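Local coordinates for protein glycosyl hydrolase (Rhizobium leguminosarum bv. trifolii, PDB 5NDX) that probably hydrolyses O-glycosidic bonds as a glycoside hydrolase of family 39, being a bacterial orthologue of human alpha-L-iduronidase, at residues R20-T25 and A373-T378; E51-L56 and P364-M369; A14-N19 and R298-K303. The protein carries 2 engineered substitutions. All coordinates share one frame; numbering follows the deposited sequence.

Interaction 1. Residues R20-T25 and A373-T378; sequences RFWRGT and ATLGDT. With 8U8 ((2~{R},3~{S},4~{S},5~{R},6~{S})-6-(4-methyl-2-oxidanylidene-chromen-7-yl)oxy-3,4,5-tris(oxidanyl)oxane-2-carboxylic acid), chain N; SO4 (sulfate ion), chain B.
A buried contact made of one direct hydrogen bond and apolar packing joins the loop entering strand 24-27 to the loop between helix 364-372 and strand 378-385. Arg-20 NH1 donates to Ala-373 O over 2.9 Å. The oxygen is met on a lone pair, in its carbonyl plane, yet lies 27° out of the guanidinium plane, and the N-H...O angle is a bent 134°. Arg-20 CD comes within 3.5 Å of Leu-375 O. The kink at chi3 (-56°) turns NE and NH2 to a sulfate, probably from the crystallisation liquor; both donate to its O2, NH2 at 2.8 Å, while the backbone N of Arg-20 reaches O1. Strand 24-27 is the first of the eight parallel strands of the TIM barrel, and 373-378 leads out of the barrel into the nine-stranded mixed sheet. Arg-20 NH2 lies 3.3 Å above the centre of the Arg-23 guanidinium, two cations gathered round one anion: Arg-23 NH1 gives a 2.7 Å bond to sulfate O3 and a longer one to O4 of the bound 8U8. A leucine in place of Arg-20 would probably leave Ala-373 O without this donor and the sulfate less firmly held. The apolar part of the contact is Trp-22 CH2 on Leu-375 CD1, at 3.7 Å, the two side chains crossing at about a right angle. Arg-20 CA lies 3.6 Å above one face of the indole, toward its rim. Leu-375 also packs on Phe-18 and on Leu-398 of strand 395-401.

Interaction 2. Residues E51-L56 and P364-M369; sequences EGIKFL and PGLTSM. With 8U8 ((2~{R},3~{S},4~{S},5~{R},6~{S})-6-(4-methyl-2-oxidanylidene-chromen-7-yl)oxy-3,4,5-tris(oxidanyl)oxane-2-carboxylic acid), chain N.
The Phe-55 ring has a neighbour on each face: Lys-54 CG stands 3.7 Å above one, offset toward the rim, and the coumarin of 8U8 turns its C7-C8 edge to the opposite face, steeply inclined to the phenyl, with Phe-55 CE2 3.4 Å from 8U8 C8. At the edge, in the ring plane, sits the sugar hydroxyl O3; Tyr-140 also meets the ring, planes about 70° apart. Lys-54, fully extended beyond CG, runs past the phenyl to the sugar, where NZ donates to 8U8 O3 at 2.8 Å and weakly to O4. The contact with helix 364-372 is made by the neighbouring Ile-53. Its CG1 meets Met-369 CE at 3.9 Å, and its CD1 touches both Met-369 SD and, at 4.0 Å, Leu-366 CD1. Ile-53 crosses each of these side chains at roughly a right angle. Met-369 is straight as far as SD and then bends (chi3 98°), which lays its methyl against the isoleucine. Ile-45 of helix 36-45 also packs on Ile-53, and Tyr-44 on Leu-366, so three parts of the fold converge here. No direct hydrogen bond crosses between 51-56 and 364-369; instead one water donates to Gly-52 O at 2.9 Å and to Met-369 O at 2.8 Å, spending both its protons on two buried carbonyls. The chemistry thus divides by residue: Ile-53 gives the loop leading into barrel strand 55-58 an apolar contact with helix 364-372, while Lys-54 offers an ammonium group to the sugar hydroxyls and Phe-55 a ring face to the edge of the coumarin.

Interaction 3. Residues A14-N19 and R298-K303; sequences AVRPFN and RIIAPK. With SO4 (sulfate ion), chain K.
Arg-16 lays its guanidinium against Ile-300 and Ala-301, where helix 282-300 comes to its end at the protein surface. Ahead of them, Arg-298 NH2 forms a salt bridge with Asp-240, and Ile-299 packs on Val-239 and Leu-243 of helix 235-252. Ile-300 is the first residue to meet 14-19: its CG2 comes to 4.1 Å from Arg-16 NH1, with the two side chains crossing at about a right angle, and it also packs on Phe-21 and Phe-307. Ala-301 follows and makes the closest approach. Its CB stands over one face of the guanidinium, 3.4 Å above the plane and offset toward the rim, at 3.6 Å from Arg-16 NE. Arg-16 gets there with CG set between its backbone N and carbonyl carbon (chi1 54°) and a chain extended from CG to NE. The edge of the same guanidinium is taken by a sulfate, probably from the crystallisation liquor: NH2 gives O4 a nearly straight bond of 2.8 Å, at 170°. The separation of NE from O3 is too short to be trusted. Asp-296 OD2, one turn back along the helix, makes a salt bridge with Arg-16 NH2, so this nitrogen has a protein carboxylate as well as the sulfate for a partner. Beyond Ala-301 the chain goes through Pro-302 to Lys-303, whose N bonds to Ile-300 O at 3.0 Å in a type I turn. Lys-303 takes a positive phi of 55°, which ends the helix in a Schellman motif, within the last beta-alpha-beta crossover of the TIM barrel, from strand 261-263 to strand 307-310.

In the fold
Along the chain the segments run 14-19, 20-25, 51-56, 298-303, 364-369 and 373-378. Both segments of interaction 2 therefore fall between those of interaction 1, while interaction 3 alternates with each. Interactions 1 and 2, centres about 9 Å apart, join the entries to the neighbouring barrel strands 24-27 and 55-58 to helix 364-372 and the loop after it, and share one 8U8 where these strands begin. The centre of interaction 3 is about 13 Å from that of interaction 1, and the two touch, Asp-377 O probably accepting from Phe-18 N; it is about 21 Å from that of interaction 2. Interaction 3 joins the preceding segment 14-19 to the end of helix 282-300.

Interaction 1. Residues R20-T25 and A373-T378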
loop_
_atom_site.group_PDB
_atom_site.type_symbol
_atom_site.label_atom_id
_atom_site.label_comp_id
_atom_site.label_asym_id
_atom_site.label_seq_id
_atom_site.Cartn_x
_atom_site.Cartn_y
_atom_site.Cartn_z
ATOM N N ARG A 20 -8.440 8.910 -0.024
ATOM C CA ARG A 20 -7.262 8.107 -0.357
ATOM C C ARG A 20 -7.743 6.683 -0.401
ATOM O O ARG A 20 -7.727 5.973 0.592
ATOM C CB ARG A 20 -6.129 8.324 0.663
ATOM C CG ARG A 20 -5.718 9.819 0.762
ATOM C CD ARG A 20 -4.737 10.116 1.897
ATOM N NE ARG A 20 -5.354 9.635 3.109
ATOM C CZ ARG A 20 -4.768 8.998 4.095
ATOM N NH1 ARG A 20 -3.448 8.785 4.152
ATOM N NH2 ARG A 20 -5.554 8.535 5.022
ATOM N N PHE A 21 -8.183 6.261 -1.588
ATOM C CA PHE A 21 -8.913 5.034 -1.761
ATOM C C PHE A 21 -8.066 3.781 -2.093
ATOM O O PHE A 21 -8.626 2.734 -2.419
ATOM C CB PHE A 21 -10.002 5.261 -2.837
ATOM C CG PHE A 21 -9.457 5.637 -4.209
ATOM C CD1 PHE A 21 -8.957 4.676 -5.064
ATOM C CD2 PHE A 21 -9.421 6.957 -4.615
ATOM C CE1 PHE A 21 -8.425 5.035 -6.307
ATOM C CE2 PHE A 21 -8.890 7.338 -5.857
ATOM C CZ PHE A 21 -8.413 6.378 -6.698
ATOM N N TRP A 22 -6.742 3.894 -2.025
ATOM C CA TRP A 22 -5.786 2.913 -2.517
ATOM C C TRP A 22 -4.953 2.327 -1.384
ATOM O O TRP A 22 -3.856 1.798 -1.639
ATOM C CB TRP A 22 -4.801 3.568 -3.507
ATOM C CG TRP A 22 -4.129 4.766 -2.862
ATOM C CD1 TRP A 22 -3.067 4.764 -1.986
ATOM C CD2 TRP A 22 -4.540 6.117 -2.993
ATOM N NE1 TRP A 22 -2.772 6.045 -1.624
ATOM C CE2 TRP A 22 -3.680 6.892 -2.202
ATOM C CE3 TRP A 22 -5.542 6.754 -3.735
ATOM C CZ2 TRP A 22 -3.791 8.286 -2.120
ATOM C CZ3 TRP A 22 -5.660 8.128 -3.655
ATOM C CH2 TRP A 22 -4.766 8.886 -2.869
ATOM N N ARG A 23 -5.452 2.382 -0.154
ATOM C CA ARG A 23 -4.584 2.171 1.019
ATOM C C ARG A 23 -4.603 0.705 1.440
ATOM O O ARG A 23 -5.045 0.325 2.525
ATOM C CB ARG A 23 -4.921 3.120 2.154
ATOM C CG ARG A 23 -4.563 4.591 1.892
ATOM C CD ARG A 23 -5.588 5.616 2.403
ATOM N NE ARG A 23 -5.748 5.426 3.682
ATOM C CZ ARG A 23 -6.776 5.402 4.496
ATOM N NH1 ARG A 23 -8.044 5.797 4.325
ATOM N NH2 ARG A 23 -6.326 5.075 5.685
ATOM N N GLY A 24 -4.089 -0.118 0.554
ATOM C CA GLY A 24 -4.100 -1.563 0.730
ATOM C C GLY A 24 -3.060 -2.239 -0.095
ATOM O O GLY A 24 -2.697 -1.764 -1.181
ATOM N N THR A 25 -2.570 -3.355 0.401
ATOM C CA THR A 25 -1.718 -4.226 -0.380
ATOM C C THR A 25 -2.065 -5.670 0.008
ATOM O O THR A 25 -2.993 -5.932 0.780
ATOM C CB THR A 25 -0.187 -3.889 -0.220
ATOM O OG1 THR A 25 0.609 -4.747 -1.061
ATOM C CG2 THR A 25 0.289 -4.088 1.185
ATOM N N ALA A 373 0.254 9.034 0.547
ATOM C CA ALA A 373 -0.360 8.975 1.857
ATOM C C ALA A 373 -0.494 10.366 2.460
ATOM O O ALA A 373 -1.334 10.535 3.314
ATOM C CB ALA A 373 0.464 8.115 2.785
ATOM N N THR A 374 0.323 11.332 2.007
ATOM C CA THR A 374 0.261 12.714 2.489
ATOM C C THR A 374 -0.857 13.550 1.948
ATOM O O THR A 374 -0.963 14.715 2.329
ATOM C CB THR A 374 1.574 13.492 2.195
ATOM O OG1 THR A 374 1.721 13.733 0.769
ATOM C CG2 THR A 374 2.759 12.719 2.719
ATOM N N LEU A 375 -1.657 13.023 1.023
ATOM C CA LEU A 375 -2.696 13.814 0.426
ATOM C C LEU A 375 -3.785 14.161 1.448
ATOM O O LEU A 375 -3.971 13.476 2.437
ATOM C CB LEU A 375 -3.288 13.115 -0.784
ATOM C CG LEU A 375 -2.396 13.113 -2.045
ATOM C CD1 LEU A 375 -2.816 12.056 -3.056
ATOM C CD2 LEU A 375 -2.376 14.484 -2.679
ATOM N N GLY A 376 -4.438 15.279 1.185
ATOM C CA GLY A 376 -5.486 15.810 2.021
ATOM C C GLY A 376 -6.865 15.261 1.748
ATOM O O GLY A 376 -7.001 14.228 1.116
ATOM N N ASP A 377 -7.895 15.969 2.237
ATOM C CA ASP A 377 -9.253 15.410 2.246
ATOM C C ASP A 377 -10.202 16.202 1.347
ATOM O O ASP A 377 -11.408 15.914 1.294
ATOM C CB ASP A 377 -9.796 15.331 3.665
ATOM C CG ASP A 377 -9.988 16.741 4.301
ATOM O OD1 ASP A 377 -9.780 17.822 3.651
ATOM O OD2 ASP A 377 -10.323 16.750 5.497
ATOM N N THR A 378 -9.678 17.183 0.625
ATOM C CA THR A 378 -10.519 17.994 -0.237
ATOM C C THR A 378 -9.783 18.308 -1.530
ATOM O O THR A 378 -8.633 18.720 -1.482
ATOM C CB THR A 378 -10.893 19.318 0.494
ATOM O OG1 THR A 378 -11.449 19.033 1.784
ATOM C CG2 THR A 378 -11.899 20.030 -0.250
HETATM C C15 8U8 N . -13.616 -3.723 0.646
HETATM C C13 8U8 N . -14.172 -2.467 0.904
HETATM C C14 8U8 N . -15.528 -2.250 0.694
HETATM C C16 8U8 N . -16.096 -1.028 1.024
HETATM O O9 8U8 N . -17.280 -0.834 0.781
HETATM O O8 8U8 N . -15.321 -0.008 1.483
HETATM C C11 8U8 N . -14.013 -0.217 1.741
HETATM C C10 8U8 N . -13.344 0.844 2.299
HETATM C C12 8U8 N . -13.409 -1.432 1.454
HETATM C C7 8U8 N . -12.056 -1.565 1.767
HETATM C C8 8U8 N . -11.371 -0.490 2.323
HETATM C C9 8U8 N . -12.005 0.722 2.606
HETATM O O2 8U8 N . -11.286 1.745 3.172
HETATM C C5 8U8 N . -11.997 2.798 3.875
HETATM O O1 8U8 N . -12.288 3.710 2.802
HETATM C C1 8U8 N . -12.884 4.986 3.132
HETATM C C6 8U8 N . -14.317 4.812 3.747
HETATM O O7 8U8 N . -14.971 3.786 3.475
HETATM O O6 8U8 N . -14.695 5.694 4.534
HETATM C C2 8U8 N . -11.917 5.668 4.096
HETATM O O5 8U8 N . -12.380 6.996 4.493
HETATM C C3 8U8 N . -11.690 4.776 5.338
HETATM O O4 8U8 N . -10.732 5.406 6.147
HETATM C C4 8U8 N . -11.126 3.421 4.910
HETATM O O3 8U8 N . -11.002 2.527 6.018
HETATM S S SO4 B . -9.327 8.879 3.500
HETATM O O1 SO4 B . -9.513 10.051 2.625
HETATM O O2 SO4 B . -8.173 9.117 4.409
HETATM O O3 SO4 B . -9.206 7.608 2.743
HETATM O O4 SO4 B . -10.548 8.751 4.339
HETATM O O HOH W 1 -7.408 12.077 2.924
#

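Interaction 2. Residues E51-L56 and P364-M369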
loop_
_atom_site.group_PDB
_atom_site.type_symbol
_atom_site.label_atom_id
_atom_site.label_comp_id
_atom_site.label_asym_id
_atom_site.label_seq_id
_atom_site.Cartn_x
_atom_site.Cartn_y
_atom_site.Cartn_z
ATOM N N GLU A 51 -2.087 6.353 8.197
ATOM C CA GLU A 51 -2.547 5.045 7.752
ATOM C C GLU A 51 -2.465 4.897 6.216
ATOM O O GLU A 51 -3.388 4.408 5.563
ATOM C CB GLU A 51 -3.962 4.765 8.297
ATOM C CG GLU A 51 -4.067 4.779 9.853
ATOM C CD GLU A 51 -5.525 4.458 10.280
ATOM O OE1 GLU A 51 -6.394 5.318 10.099
ATOM O OE2 GLU A 51 -5.842 3.311 10.586
ATOM N N GLY A 52 -1.333 5.301 5.656
ATOM C CA GLY A 52 -1.109 5.310 4.178
ATOM C C GLY A 52 -1.270 3.940 3.543
ATOM O O GLY A 52 -1.670 3.834 2.381
ATOM N N ILE A 53 -0.960 2.888 4.305
ATOM C CA ILE A 53 -1.497 1.551 4.012
ATOM C C ILE A 53 -2.214 1.062 5.259
ATOM O O ILE A 53 -1.642 1.062 6.356
ATOM C CB ILE A 53 -0.413 0.532 3.601
ATOM C CG1 ILE A 53 0.214 0.940 2.253
ATOM C CG2 ILE A 53 -1.032 -0.857 3.400
ATOM C CD1 ILE A 53 1.478 0.163 1.941
ATOM N N LYS A 54 -3.444 0.621 5.060
ATOM C CA LYS A 54 -4.346 0.273 6.162
ATOM C C LYS A 54 -4.806 -1.182 6.141
ATOM O O LYS A 54 -4.973 -1.757 7.217
ATOM C CB LYS A 54 -5.538 1.191 6.125
ATOM C CG LYS A 54 -6.548 1.028 7.247
ATOM C CD LYS A 54 -7.577 2.144 7.161
ATOM C CE LYS A 54 -8.648 1.982 8.267
ATOM N NZ LYS A 54 -9.497 3.219 8.239
ATOM N N PHE A 55 -5.023 -1.750 4.945
ATOM C CA PHE A 55 -5.546 -3.102 4.773
ATOM C C PHE A 55 -4.545 -4.039 4.121
ATOM O O PHE A 55 -3.824 -3.631 3.209
ATOM C CB PHE A 55 -6.844 -3.070 3.964
ATOM C CG PHE A 55 -7.955 -2.309 4.645
ATOM C CD1 PHE A 55 -8.726 -2.926 5.624
ATOM C CD2 PHE A 55 -8.200 -1.025 4.335
ATOM C CE1 PHE A 55 -9.724 -2.232 6.287
ATOM C CE2 PHE A 55 -9.208 -0.305 4.987
ATOM C CZ PHE A 55 -9.983 -0.926 5.972
ATOM N N LEU A 56 -4.484 -5.275 4.616
ATOM C CA LEU A 56 -3.741 -6.352 3.993
ATOM C C LEU A 56 -4.709 -7.418 3.537
ATOM O O LEU A 56 -5.536 -7.874 4.339
ATOM C CB LEU A 56 -2.809 -7.005 4.991
ATOM C CG LEU A 56 -1.589 -6.307 5.466
ATOM C CD1 LEU A 56 -0.778 -7.266 6.320
ATOM C CD2 LEU A 56 -0.750 -5.824 4.281
ATOM N N PRO A 364 10.130 1.401 -5.201
ATOM C CA PRO A 364 9.162 2.437 -5.550
ATOM C C PRO A 364 7.719 2.120 -5.344
ATOM O O PRO A 364 6.938 3.052 -5.177
ATOM C CB PRO A 364 9.466 2.767 -7.018
ATOM C CG PRO A 364 10.938 2.452 -7.131
ATOM C CD PRO A 364 11.167 1.269 -6.239
ATOM N N GLY A 365 7.347 0.847 -5.301
ATOM C CA GLY A 365 5.985 0.467 -4.997
ATOM C C GLY A 365 5.525 0.969 -3.619
ATOM O O GLY A 365 4.319 1.173 -3.423
ATOM N N LEU A 366 6.466 1.091 -2.666
ATOM C CA LEU A 366 6.183 1.536 -1.304
ATOM C C LEU A 366 6.371 3.034 -1.185
ATOM O O LEU A 366 5.489 3.706 -0.657
ATOM C CB LEU A 366 7.053 0.831 -0.238
ATOM C CG LEU A 366 6.808 1.186 1.231
ATOM C CD1 LEU A 366 5.316 1.081 1.545
ATOM C CD2 LEU A 366 7.581 0.239 2.138
ATOM N N THR A 367 7.463 3.554 -1.730
ATOM C CA THR A 367 7.748 4.976 -1.620
ATOM C C THR A 367 6.707 5.809 -2.317
ATOM O O THR A 367 6.331 6.889 -1.836
ATOM C CB THR A 367 9.153 5.335 -2.072
ATOM O OG1 THR A 367 9.343 4.918 -3.432
ATOM C CG2 THR A 367 10.178 4.666 -1.180
ATOM N N SER A 368 6.184 5.316 -3.424
ATOM C CA SER A 368 5.122 6.036 -4.090
ATOM C C SER A 368 3.911 6.176 -3.128
ATOM O O SER A 368 3.286 7.232 -3.092
ATOM C CB SER A 368 4.671 5.358 -5.383
ATOM O OG SER A 368 4.279 4.035 -5.089
ATOM N N MET A 369 3.587 5.101 -2.410
ATOM C CA MET A 369 2.495 5.119 -1.431
ATOM C C MET A 369 2.764 5.993 -0.220
ATOM O O MET A 369 1.814 6.604 0.320
ATOM C CB MET A 369 2.099 3.695 -1.039
ATOM C CG MET A 369 1.538 2.944 -2.252
ATOM S SD MET A 369 1.106 1.280 -1.817
ATOM C CE MET A 369 -0.643 1.437 -1.538
HETATM C C15 8U8 N . -13.616 -3.723 0.646
HETATM C C13 8U8 N . -14.172 -2.467 0.904
HETATM C C14 8U8 N . -15.528 -2.250 0.694
HETATM C C16 8U8 N . -16.096 -1.028 1.024
HETATM O O9 8U8 N . -17.280 -0.834 0.781
HETATM O O8 8U8 N . -15.321 -0.008 1.483
HETATM C C11 8U8 N . -14.013 -0.217 1.741
HETATM C C10 8U8 N . -13.344 0.844 2.299
HETATM C C12 8U8 N . -13.409 -1.432 1.454
HETATM C C7 8U8 N . -12.056 -1.565 1.767
HETATM C C8 8U8 N . -11.371 -0.490 2.323
HETATM C C9 8U8 N . -12.005 0.722 2.606
HETATM O O2 8U8 N . -11.286 1.745 3.172
HETATM C C5 8U8 N . -11.997 2.798 3.875
HETATM O O1 8U8 N . -12.288 3.710 2.802
HETATM C C1 8U8 N . -12.884 4.986 3.132
HETATM C C6 8U8 N . -14.317 4.812 3.747
HETATM O O7 8U8 N . -14.971 3.786 3.475
HETATM O O6 8U8 N . -14.695 5.694 4.534
HETATM C C2 8U8 N . -11.917 5.668 4.096
HETATM O O5 8U8 N . -12.380 6.996 4.493
HETATM C C3 8U8 N . -11.690 4.776 5.338
HETATM O O4 8U8 N . -10.732 5.406 6.147
HETATM C C4 8U8 N . -11.126 3.421 4.910
HETATM O O3 8U8 N . -11.002 2.527 6.018
HETATM O O HOH W 2 -0.887 5.788 0.428
#

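Interaction 3. Residues A14-N19 and R298-K303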
loop_
_atom_site.group_PDB
_atom_site.type_symbol
_atom_site.label_atom_id
_atom_site.label_comp_id
_atom_site.label_asym_id
_atom_site.label_seq_id
_atom_site.Cartn_x
_atom_site.Cartn_y
_atom_site.Cartn_z
ATOM N N ALA A 14 -12.608 24.771 -2.756
ATOM C CA ALA A 14 -12.938 23.356 -2.625
ATOM C C ALA A 14 -13.838 22.912 -3.756
ATOM O O ALA A 14 -14.801 23.583 -4.073
ATOM C CB ALA A 14 -13.630 23.112 -1.282
ATOM N N VAL A 15 -13.487 21.808 -4.410
ATOM C CA VAL A 15 -14.257 21.263 -5.517
ATOM C C VAL A 15 -15.146 20.103 -5.049
ATOM O O VAL A 15 -16.291 20.024 -5.450
ATOM C CB VAL A 15 -13.341 20.811 -6.683
ATOM C CG1 VAL A 15 -14.144 20.164 -7.815
ATOM C CG2 VAL A 15 -12.581 21.998 -7.252
ATOM N N ARG A 16 -14.594 19.191 -4.237
ATOM C CA ARG A 16 -15.260 18.003 -3.749
ATOM C C ARG A 16 -14.392 17.330 -2.653
ATOM O O ARG A 16 -13.207 17.643 -2.515
ATOM C CB ARG A 16 -15.522 17.024 -4.913
ATOM C CG ARG A 16 -14.307 16.668 -5.731
ATOM C CD ARG A 16 -14.594 15.503 -6.691
ATOM N NE ARG A 16 -13.437 15.400 -7.557
ATOM C CZ ARG A 16 -12.450 14.495 -7.502
ATOM N NH1 ARG A 16 -12.453 13.473 -6.674
ATOM N NH2 ARG A 16 -11.458 14.635 -8.351
ATOM N N PRO A 17 -14.974 16.411 -1.876
ATOM C CA PRO A 17 -14.142 15.620 -0.984
ATOM C C PRO A 17 -13.144 14.740 -1.758
ATOM O O PRO A 17 -13.339 14.455 -2.931
ATOM C CB PRO A 17 -15.152 14.720 -0.239
ATOM C CG PRO A 17 -16.525 15.301 -0.523
ATOM C CD PRO A 17 -16.381 15.955 -1.868
ATOM N N PHE A 18 -12.056 14.382 -1.096
ATOM C CA PHE A 18 -11.041 13.517 -1.672
ATOM C C PHE A 18 -10.817 12.387 -0.699
ATOM O O PHE A 18 -10.561 12.639 0.470
ATOM C CB PHE A 18 -9.717 14.267 -1.861
ATOM C CG PHE A 18 -8.705 13.464 -2.583
ATOM C CD1 PHE A 18 -8.869 13.199 -3.949
ATOM C CD2 PHE A 18 -7.652 12.875 -1.893
ATOM C CE1 PHE A 18 -7.936 12.434 -4.618
ATOM C CE2 PHE A 18 -6.729 12.118 -2.562
ATOM C CZ PHE A 18 -6.879 11.876 -3.919
ATOM N N ASN A 19 -10.908 11.159 -1.181
ATOM C CA ASN A 19 -10.537 10.007 -0.407
ATOM C C ASN A 19 -9.275 9.363 -0.951
ATOM O O ASN A 19 -9.086 9.261 -2.181
ATOM C CB ASN A 19 -11.650 8.992 -0.429
ATOM C CG ASN A 19 -12.848 9.437 0.416
ATOM O OD1 ASN A 19 -13.695 10.054 -0.227
ATOM N N ARG A 298 -11.848 9.740 -13.864
ATOM C CA ARG A 298 -12.786 9.107 -14.791
ATOM C C ARG A 298 -13.917 8.347 -14.113
ATOM O O ARG A 298 -14.945 8.086 -14.761
ATOM C CB ARG A 298 -12.046 8.145 -15.739
ATOM C CG ARG A 298 -11.015 8.855 -16.617
ATOM C CD ARG A 298 -10.321 7.926 -17.643
ATOM N NE ARG A 298 -11.340 7.291 -18.462
ATOM C CZ ARG A 298 -11.284 6.089 -19.030
ATOM N NH1 ARG A 298 -10.216 5.318 -18.974
ATOM N NH2 ARG A 298 -12.346 5.626 -19.646
ATOM N N ILE A 299 -13.737 7.931 -12.848
ATOM C CA ILE A 299 -14.786 7.211 -12.166
ATOM C C ILE A 299 -15.412 8.052 -11.019
ATOM O O ILE A 299 -16.634 8.248 -10.993
ATOM C CB ILE A 299 -14.359 5.812 -11.682
ATOM C CG1 ILE A 299 -13.840 4.976 -12.854
ATOM C CG2 ILE A 299 -15.569 5.071 -11.108
ATOM C CD1 ILE A 299 -13.399 3.562 -12.471
ATOM N N ILE A 300 -14.586 8.545 -10.106
ATOM C CA ILE A 300 -15.065 9.132 -8.868
ATOM C C ILE A 300 -15.591 10.533 -9.094
ATOM O O ILE A 300 -16.703 10.807 -8.706
ATOM C CB ILE A 300 -13.991 9.134 -7.793
ATOM C CG1 ILE A 300 -13.616 7.689 -7.466
ATOM C CG2 ILE A 300 -14.474 9.877 -6.541
ATOM C CD1 ILE A 300 -12.392 7.549 -6.606
ATOM N N ALA A 301 -14.809 11.402 -9.727
ATOM C CA ALA A 301 -15.217 12.761 -9.933
ATOM C C ALA A 301 -16.549 12.918 -10.688
ATOM O O ALA A 301 -17.382 13.656 -10.221
ATOM C CB ALA A 301 -14.149 13.569 -10.615
ATOM N N PRO A 302 -16.739 12.243 -11.830
ATOM C CA PRO A 302 -18.035 12.333 -12.522
ATOM C C PRO A 302 -19.091 11.438 -11.921
ATOM O O PRO A 302 -20.153 11.328 -12.480
ATOM C CB PRO A 302 -17.719 11.844 -13.955
ATOM C CG PRO A 302 -16.374 11.183 -13.900
ATOM C CD PRO A 302 -15.806 11.334 -12.522
ATOM N N LYS A 303 -18.781 10.729 -10.844
ATOM C CA LYS A 303 -19.691 9.800 -10.241
ATOM C C LYS A 303 -20.216 8.765 -11.202
ATOM O O LYS A 303 -21.380 8.437 -11.146
ATOM C CB LYS A 303 -20.854 10.545 -9.591
ATOM C CG LYS A 303 -20.381 11.628 -8.654
ATOM C CD LYS A 303 -21.536 12.504 -8.207
ATOM C CE LYS A 303 -21.969 12.192 -6.785
ATOM N NZ LYS A 303 -21.082 12.915 -5.834
HETATM S S SO4 K . -12.542 17.506 -10.177
HETATM O O1 SO4 K . -11.975 18.885 -10.335
HETATM O O2 SO4 K . -13.652 17.244 -11.143
HETATM O O3 SO4 K . -13.108 17.333 -8.821
HETATM O O4 SO4 K . -11.430 16.537 -10.368
#